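Local coordinates for blue-light receptor of the bluf-family (Rhodobacter sphaeroides, PDB 2BYC), which probably senses blue light through a bound flavin, held here as flavin mononucleotide, and serves as a bacterial signalling photoreceptor of the BLUF family, at residues A[41-53]-A[111-125]. Residues are numbered along the deposited sequence; the frame is centred on the assembly and turned at random.
Sequences GILLYNGVHFVQT and ERLDLSGPEDVAELH. With FMN (flavin mononucleotide), chain C.
Leu113 packs on Leu44 and Val51 in a largely apolar contact between the beta-hairpin 41-53 of the BLUF domain, a ferredoxin-like fold, and the loop and the start of the helix, residues 120-125, that lie on the sheet. The hairpin illustrates how alternation along a strand gives a sheet two different faces. Backbone bonds pair Ile42 with Thr53 and Leu44 with Val51, and the side chains of all four point toward 111-125. On the other face Gln52 NE2 donates to flavin N5 (3.1 Å) and O4, while its OE1 is hydrogen-bonded to Tyr10 OH, and Phe50 sets a ring face against the flavin methyl C7M. The flavin and the C-terminal segment thus sit on opposite faces of the same two strands.

Leu113 carries CG anti to its carbonyl carbon (chi1 -63°), which brings CD1 down onto Val51 CG2 (3.7 Å) and Leu44 CB (3.9 Å). Val51 CG2 also receives Leu115 CD1 at 3.8 Å. Leu103 of helix 100-106 touches both Leu113 and Leu124. Thr53 OG1 is hydrogen-bonded to Thr9 OG1 of strand 5-14. Both terminal methyls of Leu124, a helix residue, approach one methyl, Leu44 CD2, with Leu124 CD2 at 3.8 Å.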
ATOM      1  N   GLY A  41      -2.718  -3.536  -4.827  1.00 15.10           N
ATOM      2  CA  GLY A  41      -1.994  -3.356  -3.586  1.00 17.85           C
ATOM      3  C   GLY A  41      -2.894  -2.855  -2.462  1.00 16.47           C
ATOM      4  O   GLY A  41      -4.159  -2.856  -2.600  1.00 16.19           O
ATOM      5  N   ILE A  42      -2.257  -2.403  -1.400  1.00 13.99           N
ATOM      6  CA  ILE A  42      -2.963  -2.059  -0.190  1.00 12.95           C
ATOM      7  C   ILE A  42      -2.326  -0.765   0.376  1.00 12.01           C
ATOM      8  O   ILE A  42      -1.143  -0.545   0.236  1.00  9.15           O
ATOM      9  CB  ILE A  42      -2.940  -3.237   0.884  1.00 13.26           C
ATOM     10  CG1 ILE A  42      -1.500  -3.790   1.056  1.00 17.08           C
ATOM     11  CG2 ILE A  42      -3.805  -4.393   0.503  1.00 14.27           C
ATOM     12  CD1 ILE A  42      -1.122  -4.349   2.467  1.00 13.93           C
ATOM     13  N   LEU A  43      -3.147   0.052   1.015  1.00 11.85           N
ATOM     14  CA  LEU A  43      -2.695   1.225   1.696  1.00 12.21           C
ATOM     15  C   LEU A  43      -3.100   1.169   3.130  1.00 11.17           C
ATOM     16  O   LEU A  43      -4.285   0.993   3.464  1.00 11.88           O
ATOM     17  CB  LEU A  43      -3.387   2.354   1.061  1.00 11.73           C
ATOM     18  CG  LEU A  43      -3.222   3.804   1.535  1.00 14.24           C
ATOM     19  CD1 LEU A  43      -1.774   4.225   1.492  1.00 11.13           C
ATOM     20  CD2 LEU A  43      -4.145   4.734   0.761  1.00 10.59           C
ATOM     21  N   LEU A  44      -2.136   1.301   4.019  1.00  9.48           N
ATOM     22  CA  LEU A  44      -2.434   1.193   5.434  1.00 11.45           C
ATOM     23  C   LEU A  44      -2.398   2.620   5.919  1.00 11.09           C
ATOM     24  O   LEU A  44      -1.480   3.318   5.597  1.00  7.89           O
ATOM     25  CB  LEU A  44      -1.410   0.291   6.190  1.00 11.35           C
ATOM     26  CG  LEU A  44      -1.271  -1.155   5.701  1.00 13.84           C
ATOM     27  CD1 LEU A  44      -0.573  -1.294   4.427  1.00 19.85           C
ATOM     28  CD2 LEU A  44      -0.397  -1.865   6.606  1.00 14.99           C
ATOM     29  N   TYR A  45      -3.364   2.996   6.740  1.00 14.89           N
ATOM     30  CA  TYR A  45      -3.448   4.337   7.213  1.00 18.21           C
ATOM     31  C   TYR A  45      -3.777   4.247   8.723  1.00 19.00           C
ATOM     32  O   TYR A  45      -4.735   3.590   9.065  1.00 21.94           O
ATOM     33  CB  TYR A  45      -4.460   5.116   6.413  1.00 18.72           C
ATOM     34  CG  TYR A  45      -4.862   6.394   7.117  1.00 20.25           C
ATOM     35  CD1 TYR A  45      -4.012   7.500   7.165  1.00 21.13           C
ATOM     36  CD2 TYR A  45      -6.092   6.457   7.775  1.00 18.46           C
ATOM     37  CE1 TYR A  45      -4.393   8.669   7.852  1.00 17.72           C
ATOM     38  CE2 TYR A  45      -6.473   7.582   8.437  1.00 19.43           C
ATOM     39  CZ  TYR A  45      -5.640   8.659   8.498  1.00 21.42           C
ATOM     40  OH  TYR A  45      -6.113   9.756   9.214  1.00 23.13           O
ATOM     41  N   ASN A  46      -2.978   4.867   9.611  1.00 18.84           N
ATOM     42  CA  ASN A  46      -3.230   4.720  11.094  1.00 19.18           C
ATOM     43  C   ASN A  46      -3.416   6.069  11.689  1.00 20.34           C
ATOM     44  O   ASN A  46      -3.494   6.196  12.906  1.00 20.43           O
ATOM     45  CB  ASN A  46      -2.042   4.051  11.790  1.00 18.74           C
ATOM     46  CG  ASN A  46      -0.767   4.916  11.763  1.00 17.20           C
ATOM     47  OD1 ASN A  46       0.226   4.592  12.362  1.00 23.42           O
ATOM     48  ND2 ASN A  46      -0.807   5.971  11.066  1.00  9.92           N
ATOM     49  N   GLY A  47      -3.515   7.068  10.827  1.00 20.95           N
ATOM     50  CA  GLY A  47      -3.719   8.418  11.280  1.00 20.73           C
ATOM     51  C   GLY A  47      -2.436   9.231  11.323  1.00 22.03           C
ATOM     52  O   GLY A  47      -2.496  10.441  11.412  1.00 22.50           O
ATOM     53  N   VAL A  48      -1.287   8.579  11.263  1.00 20.06           N
ATOM     54  CA  VAL A  48      -0.012   9.305  11.372  1.00 20.16           C
ATOM     55  C   VAL A  48       0.917   9.040  10.208  1.00 18.58           C
ATOM     56  O   VAL A  48       1.635   9.924   9.779  1.00 19.54           O
ATOM     57  CB  VAL A  48       0.699   8.909  12.686  1.00 18.90           C
ATOM     58  CG1 VAL A  48       1.995   9.662  12.932  1.00 19.37           C
ATOM     59  CG2 VAL A  48      -0.270   9.117  13.866  1.00 21.60           C
ATOM     60  N   HIS A  49       0.916   7.798   9.750  1.00 17.03           N
ATOM     61  CA  HIS A  49       1.833   7.305   8.716  1.00 16.24           C
ATOM     62  C   HIS A  49       0.942   6.582   7.699  1.00 14.43           C
ATOM     63  O   HIS A  49      -0.127   6.183   8.064  1.00 14.97           O
ATOM     64  CB  HIS A  49       2.760   6.280   9.315  1.00 17.58           C
ATOM     65  CG  HIS A  49       3.839   6.900  10.143  1.00 17.69           C
ATOM     66  ND1 HIS A  49       4.791   7.741   9.594  1.00 24.25           N
ATOM     67  CD2 HIS A  49       4.059   6.899  11.474  1.00 13.57           C
ATOM     68  CE1 HIS A  49       5.597   8.168  10.549  1.00 20.45           C
ATOM     69  NE2 HIS A  49       5.178   7.661  11.697  1.00 19.57           N
ATOM     70  N   PHE A  50       1.334   6.524   6.432  1.00 13.84           N
ATOM     71  CA  PHE A  50       0.747   5.531   5.463  1.00 12.40           C
ATOM     72  C   PHE A  50       1.840   4.550   5.231  1.00 12.90           C
ATOM     73  O   PHE A  50       3.039   4.908   5.253  1.00 12.78           O
ATOM     74  CB  PHE A  50       0.597   6.231   4.128  1.00 11.25           C
ATOM     75  CG  PHE A  50      -0.548   7.194   4.036  1.00 14.53           C
ATOM     76  CD1 PHE A  50      -0.332   8.550   3.730  1.00 16.40           C
ATOM     77  CD2 PHE A  50      -1.846   6.778   4.230  1.00 15.91           C
ATOM     78  CE1 PHE A  50      -1.440   9.439   3.582  1.00 13.15           C
ATOM     79  CE2 PHE A  50      -2.913   7.662   4.112  1.00 17.81           C
ATOM     80  CZ  PHE A  50      -2.682   9.004   3.763  1.00 14.02           C
ATOM     81  N   VAL A  51       1.444   3.293   5.038  1.00 12.16           N
ATOM     82  CA  VAL A  51       2.350   2.268   4.500  1.00 13.13           C
ATOM     83  C   VAL A  51       1.601   1.803   3.275  1.00 11.34           C
ATOM     84  O   VAL A  51       0.460   1.471   3.352  1.00  8.61           O
ATOM     85  CB  VAL A  51       2.643   1.136   5.521  1.00 14.09           C
ATOM     86  CG1 VAL A  51       3.446   0.059   4.857  1.00 12.05           C
ATOM     87  CG2 VAL A  51       3.517   1.724   6.733  1.00 11.94           C
ATOM     88  N   GLN A  52       2.247   1.903   2.116  1.00 13.69           N
ATOM     89  CA  GLN A  52       1.625   1.474   0.869  1.00 12.61           C
ATOM     90  C   GLN A  52       2.444   0.381   0.186  1.00 12.65           C
ATOM     91  O   GLN A  52       3.648   0.469   0.138  1.00 12.63           O
ATOM     92  CB  GLN A  52       1.311   2.664  -0.063  1.00 13.32           C
ATOM     93  CG  GLN A  52       0.450   2.178  -1.176  1.00 11.30           C
ATOM     94  CD  GLN A  52       0.072   3.266  -2.128  1.00 14.13           C
ATOM     95  OE1 GLN A  52       0.817   4.219  -2.369  1.00 13.77           O
ATOM     96  NE2 GLN A  52      -1.093   3.129  -2.679  1.00 15.25           N
ATOM     97  N   THR A  53       1.756  -0.670  -0.274  1.00 12.37           N
ATOM     98  CA  THR A  53       2.363  -1.715  -1.084  1.00 12.84           C
ATOM     99  C   THR A  53       1.687  -1.688  -2.428  1.00 12.15           C
ATOM    100  O   THR A  53       0.455  -1.770  -2.463  1.00 12.57           O
ATOM    101  CB  THR A  53       2.049  -3.047  -0.493  1.00 13.85           C
ATOM    102  OG1 THR A  53       2.761  -3.170   0.747  1.00 17.73           O
ATOM    103  CG2 THR A  53       2.504  -4.175  -1.455  1.00 15.52           C
ATOM    104  N   GLU A 111       0.210  -1.615  14.510  1.00 31.25           N
ATOM    105  CA  GLU A 111      -0.701  -0.492  14.270  1.00 30.92           C
ATOM    106  C   GLU A 111       0.096   0.815  14.146  1.00 28.67           C
ATOM    107  O   GLU A 111      -0.319   1.734  13.449  1.00 27.34           O
ATOM    108  CB  GLU A 111      -1.815  -0.428  15.362  1.00 31.51           C
ATOM    109  CG  GLU A 111      -2.491   0.973  15.587  1.00 31.34           C
ATOM    110  CD  GLU A 111      -2.902   1.290  17.063  1.00 33.95           C
ATOM    111  OE1 GLU A 111      -3.339   0.387  17.829  1.00 38.46           O
ATOM    112  OE2 GLU A 111      -2.806   2.480  17.451  1.00 34.82           O
ATOM    113  N   ARG A 112       1.264   0.881  14.795  1.00 27.47           N
ATOM    114  CA  ARG A 112       2.044   2.087  14.761  1.00 28.12           C
ATOM    115  C   ARG A 112       2.671   2.274  13.386  1.00 25.98           C
ATOM    116  O   ARG A 112       2.987   3.410  13.014  1.00 23.31           O
ATOM    117  CB  ARG A 112       3.118   2.152  15.869  1.00 29.68           C
ATOM    118  CG  ARG A 112       2.520   2.512  17.263  1.00 30.50           C
ATOM    119  CD  ARG A 112       3.495   3.308  18.166  1.00 33.80           C
ATOM    120  NE  ARG A 112       3.144   3.060  19.577  1.00 42.93           N
ATOM    121  CZ  ARG A 112       3.911   3.279  20.652  1.00 45.04           C
ATOM    122  NH1 ARG A 112       5.133   3.786  20.546  1.00 46.23           N
ATOM    123  NH2 ARG A 112       3.433   2.965  21.860  1.00 48.61           N
ATOM    124  N   LEU A 113       2.890   1.175  12.654  1.00 23.11           N
ATOM    125  CA  LEU A 113       3.495   1.295  11.290  1.00 23.56           C
ATOM    126  C   LEU A 113       4.885   1.990  11.330  1.00 23.85           C
ATOM    127  O   LEU A 113       5.243   2.903  10.519  1.00 22.95           O
ATOM    128  CB  LEU A 113       2.552   2.043  10.374  1.00 21.10           C
ATOM    129  CG  LEU A 113       1.202   1.404  10.097  1.00 20.22           C
ATOM    130  CD1 LEU A 113       0.562   2.227   8.985  1.00 14.83           C
ATOM    131  CD2 LEU A 113       1.444   0.015   9.630  1.00 16.55           C
ATOM    132  N   ASP A 114       5.670   1.539  12.277  1.00 26.58           N
ATOM    133  CA  ASP A 114       6.950   2.143  12.452  1.00 29.41           C
ATOM    134  C   ASP A 114       7.881   1.452  11.512  1.00 30.06           C
ATOM    135  O   ASP A 114       8.817   2.104  11.034  1.00 30.53           O
ATOM    136  CB  ASP A 114       7.416   2.122  13.888  1.00 29.41           C
ATOM    137  CG  ASP A 114       7.254   3.469  14.528  1.00 36.60           C
ATOM    138  OD1 ASP A 114       7.392   4.441  13.739  1.00 43.89           O
ATOM    139  OD2 ASP A 114       6.956   3.590  15.766  1.00 41.65           O
ATOM    140  N   LEU A 115       7.534   0.195  11.170  1.00 29.77           N
ATOM    141  CA  LEU A 115       8.380  -0.741  10.423  1.00 31.04           C
ATOM    142  C   LEU A 115       9.801  -0.893  10.998  1.00 33.02           C
ATOM    143  O   LEU A 115      10.745  -0.978  10.231  1.00 33.40           O
ATOM    144  CB  LEU A 115       8.492  -0.363   8.916  1.00 30.17           C
ATOM    145  CG  LEU A 115       7.431  -0.685   7.848  1.00 31.70           C
ATOM    146  CD1 LEU A 115       6.002  -0.745   8.306  1.00 25.39           C
ATOM    147  CD2 LEU A 115       7.625   0.288   6.698  1.00 30.64           C
ATOM    148  N   SER A 116       9.964  -0.927  12.319  1.00 33.24           N
ATOM    149  CA  SER A 116      11.306  -1.036  12.879  1.00 34.68           C
ATOM    150  C   SER A 116      11.737  -2.462  12.948  1.00 35.31           C
ATOM    151  O   SER A 116      12.925  -2.766  12.883  1.00 36.37           O
ATOM    152  CB  SER A 116      11.302  -0.531  14.290  1.00 34.44           C
ATOM    153  OG  SER A 116      10.511   0.620  14.385  1.00 36.29           O
ATOM    154  N   GLY A 117      10.757  -3.333  13.147  1.00 34.97           N
ATOM    155  CA  GLY A 117      10.974  -4.758  13.066  1.00 35.02           C
ATOM    156  C   GLY A 117      11.412  -5.117  11.667  1.00 35.56           C
ATOM    157  O   GLY A 117      10.914  -4.514  10.680  1.00 35.73           O
ATOM    158  N   PRO A 118      12.319  -6.112  11.546  1.00 35.72           N
ATOM    159  CA  PRO A 118      12.723  -6.535  10.217  1.00 35.53           C
ATOM    160  C   PRO A 118      11.666  -7.443   9.538  1.00 34.51           C
ATOM    161  O   PRO A 118      11.766  -7.693   8.342  1.00 35.28           O
ATOM    162  CB  PRO A 118      14.047  -7.307  10.468  1.00 36.32           C
ATOM    163  CG  PRO A 118      14.342  -7.157  11.974  1.00 36.65           C
ATOM    164  CD  PRO A 118      12.999  -6.921  12.588  1.00 36.92           C
ATOM    165  N   GLU A 119      10.649  -7.907  10.270  1.00 32.61           N
ATOM    166  CA  GLU A 119       9.615  -8.706   9.628  1.00 31.54           C
ATOM    167  C   GLU A 119       8.209  -8.066   9.651  1.00 29.97           C
ATOM    168  O   GLU A 119       7.198  -8.733   9.406  1.00 29.28           O
ATOM    169  CB  GLU A 119       9.631 -10.138  10.169  1.00 32.52           C
ATOM    170  CG  GLU A 119      10.827 -10.944   9.643  1.00 34.28           C
ATOM    171  CD  GLU A 119      10.490 -12.381   9.239  1.00 40.21           C
ATOM    172  OE1 GLU A 119       9.394 -12.610   8.643  1.00 39.46           O
ATOM    173  OE2 GLU A 119      11.329 -13.295   9.525  1.00 41.09           O
ATOM    174  N   ASP A 120       8.172  -6.768   9.935  1.00 28.82           N
ATOM    175  CA  ASP A 120       6.940  -5.988   9.966  1.00 26.56           C
ATOM    176  C   ASP A 120       6.243  -5.967   8.609  1.00 24.29           C
ATOM    177  O   ASP A 120       5.055  -6.172   8.538  1.00 24.17           O
ATOM    178  CB  ASP A 120       7.206  -4.567  10.420  1.00 26.19           C
ATOM    179  CG  ASP A 120       7.629  -4.481  11.877  1.00 29.55           C
ATOM    180  OD1 ASP A 120       7.990  -3.355  12.312  1.00 30.80           O
ATOM    181  OD2 ASP A 120       7.605  -5.538  12.581  1.00 29.02           O
ATOM    182  N   VAL A 121       6.966  -5.768   7.520  1.00 22.84           N
ATOM    183  CA  VAL A 121       6.258  -5.727   6.240  1.00 22.34           C
ATOM    184  C   VAL A 121       5.734  -7.125   5.889  1.00 23.72           C
ATOM    185  O   VAL A 121       4.552  -7.279   5.558  1.00 23.46           O
ATOM    186  CB  VAL A 121       7.112  -5.060   5.098  1.00 20.83           C
ATOM    187  CG1 VAL A 121       6.457  -5.189   3.769  1.00 19.85           C
ATOM    188  CG2 VAL A 121       7.327  -3.615   5.414  1.00 20.22           C
ATOM    189  N   ALA A 122       6.594  -8.138   6.030  1.00 25.14           N
ATOM    190  CA  ALA A 122       6.215  -9.489   5.771  1.00 26.80           C
ATOM    191  C   ALA A 122       5.013  -9.893   6.604  1.00 27.49           C
ATOM    192  O   ALA A 122       4.127 -10.596   6.146  1.00 27.06           O
ATOM    193  CB  ALA A 122       7.346 -10.379   6.139  1.00 28.58           C
ATOM    194  N   GLU A 123       5.022  -9.479   7.855  1.00 26.81           N
ATOM    195  CA  GLU A 123       3.923  -9.740   8.786  1.00 27.19           C
ATOM    196  C   GLU A 123       2.662  -9.080   8.355  1.00 25.83           C
ATOM    197  O   GLU A 123       1.629  -9.723   8.350  1.00 25.58           O
ATOM    198  CB  GLU A 123       4.259  -9.194  10.172  1.00 28.31           C
ATOM    199  CG  GLU A 123       3.156  -9.450  11.224  1.00 35.00           C
ATOM    200  CD  GLU A 123       3.449 -10.669  12.098  1.00 43.21           C
ATOM    201  OE1 GLU A 123       2.725 -10.876  13.111  1.00 48.27           O
ATOM    202  OE2 GLU A 123       4.419 -11.401  11.780  1.00 50.35           O
ATOM    203  N   LEU A 124       2.747  -7.786   8.031  1.00 23.92           N
ATOM    204  CA  LEU A 124       1.601  -7.039   7.518  1.00 23.20           C
ATOM    205  C   LEU A 124       1.069  -7.735   6.286  1.00 21.92           C
ATOM    206  O   LEU A 124      -0.128  -7.982   6.178  1.00 21.30           O
ATOM    207  CB  LEU A 124       1.979  -5.578   7.234  1.00 22.79           C
ATOM    208  CG  LEU A 124       2.104  -4.681   8.494  1.00 23.96           C
ATOM    209  CD1 LEU A 124       2.819  -3.402   8.112  1.00 23.72           C
ATOM    210  CD2 LEU A 124       0.744  -4.364   9.222  1.00 23.51           C
ATOM    211  N   HIS A 125       1.968  -8.120   5.392  1.00 21.84           N
ATOM    212  CA  HIS A 125       1.538  -8.774   4.152  1.00 22.05           C
ATOM    213  C   HIS A 125       0.801 -10.102   4.427  1.00 23.05           C
ATOM    214  O   HIS A 125      -0.190 -10.425   3.819  1.00 24.51           O
ATOM    215  CB  HIS A 125       2.733  -9.037   3.227  1.00 20.71           C
ATOM    216  CG  HIS A 125       3.272  -7.830   2.518  1.00 19.94           C
ATOM    217  ND1 HIS A 125       2.584  -6.638   2.393  1.00 21.43           N
ATOM    218  CD2 HIS A 125       4.436  -7.654   1.862  1.00 24.76           C
ATOM    219  CE1 HIS A 125       3.311  -5.785   1.702  1.00 21.93           C
ATOM    220  NE2 HIS A 125       4.435  -6.381   1.354  1.00 23.76           N
TER
HETATM  221  N1  FMN C1137      -2.812   7.410  -6.855  1.00 14.81           N
HETATM  222  C2  FMN C1137      -2.957   6.274  -7.620  1.00 15.02           C
HETATM  223  O2  FMN C1137      -3.348   6.365  -8.808  1.00 16.31           O
HETATM  224  N3  FMN C1137      -2.694   5.044  -7.113  1.00 11.79           N
HETATM  225  C4  FMN C1137      -2.313   4.982  -5.819  1.00 11.74           C
HETATM  226  O4  FMN C1137      -2.016   3.921  -5.373  1.00 15.02           O
HETATM  227  C4A FMN C1137      -2.160   6.123  -5.023  1.00 11.08           C
HETATM  228  N5  FMN C1137      -1.762   6.005  -3.702  1.00 12.75           N
HETATM  229  C5A FMN C1137      -1.526   7.143  -2.917  1.00 14.51           C
HETATM  230  C6  FMN C1137      -1.092   7.035  -1.614  1.00 12.21           C
HETATM  231  C7  FMN C1137      -0.912   8.149  -0.780  1.00 12.14           C
HETATM  232  C7M FMN C1137      -0.280   8.000   0.610  1.00 11.11           C
HETATM  233  C8  FMN C1137      -1.154   9.398  -1.311  1.00 13.47           C
HETATM  234  C8M FMN C1137      -0.920  10.669  -0.509  1.00 11.88           C
HETATM  235  C9  FMN C1137      -1.581   9.527  -2.631  1.00 12.89           C
HETATM  236  C9A FMN C1137      -1.769   8.370  -3.448  1.00 14.00           C
HETATM  237  N10 FMN C1137      -2.219   8.478  -4.784  1.00 14.25           N
HETATM  238  C10 FMN C1137      -2.388   7.338  -5.560  1.00 14.66           C
HETATM  239  C1' FMN C1137      -2.807   9.740  -5.319  1.00 19.84           C
HETATM  240  C2' FMN C1137      -1.834  10.109  -6.414  1.00 26.05           C
HETATM  241  O2' FMN C1137      -0.857  10.811  -5.701  1.00 24.88           O
HETATM  242  C3' FMN C1137      -2.406  10.939  -7.577  1.00 30.03           C
HETATM  243  O3' FMN C1137      -2.641  12.234  -7.123  1.00 34.64           O
HETATM  244  C4' FMN C1137      -3.681  10.428  -8.229  1.00 34.70           C
HETATM  245  O4' FMN C1137      -3.501   9.216  -8.991  1.00 35.95           O
HETATM  246  C5' FMN C1137      -4.193  11.485  -9.211  1.00 39.41           C
HETATM  247  O5' FMN C1137      -5.288  12.296  -8.778  1.00 42.74           O
HETATM  248  P   FMN C1137      -5.975  13.102  -9.982  1.00 42.58           P
HETATM  249  O1P FMN C1137      -7.232  13.852  -9.515  1.00 39.15           O
HETATM  250  O2P FMN C1137      -4.900  14.084 -10.430  1.00 39.08           O
HETATM  251  O3P FMN C1137      -6.248  12.004 -10.980  1.00 34.25           O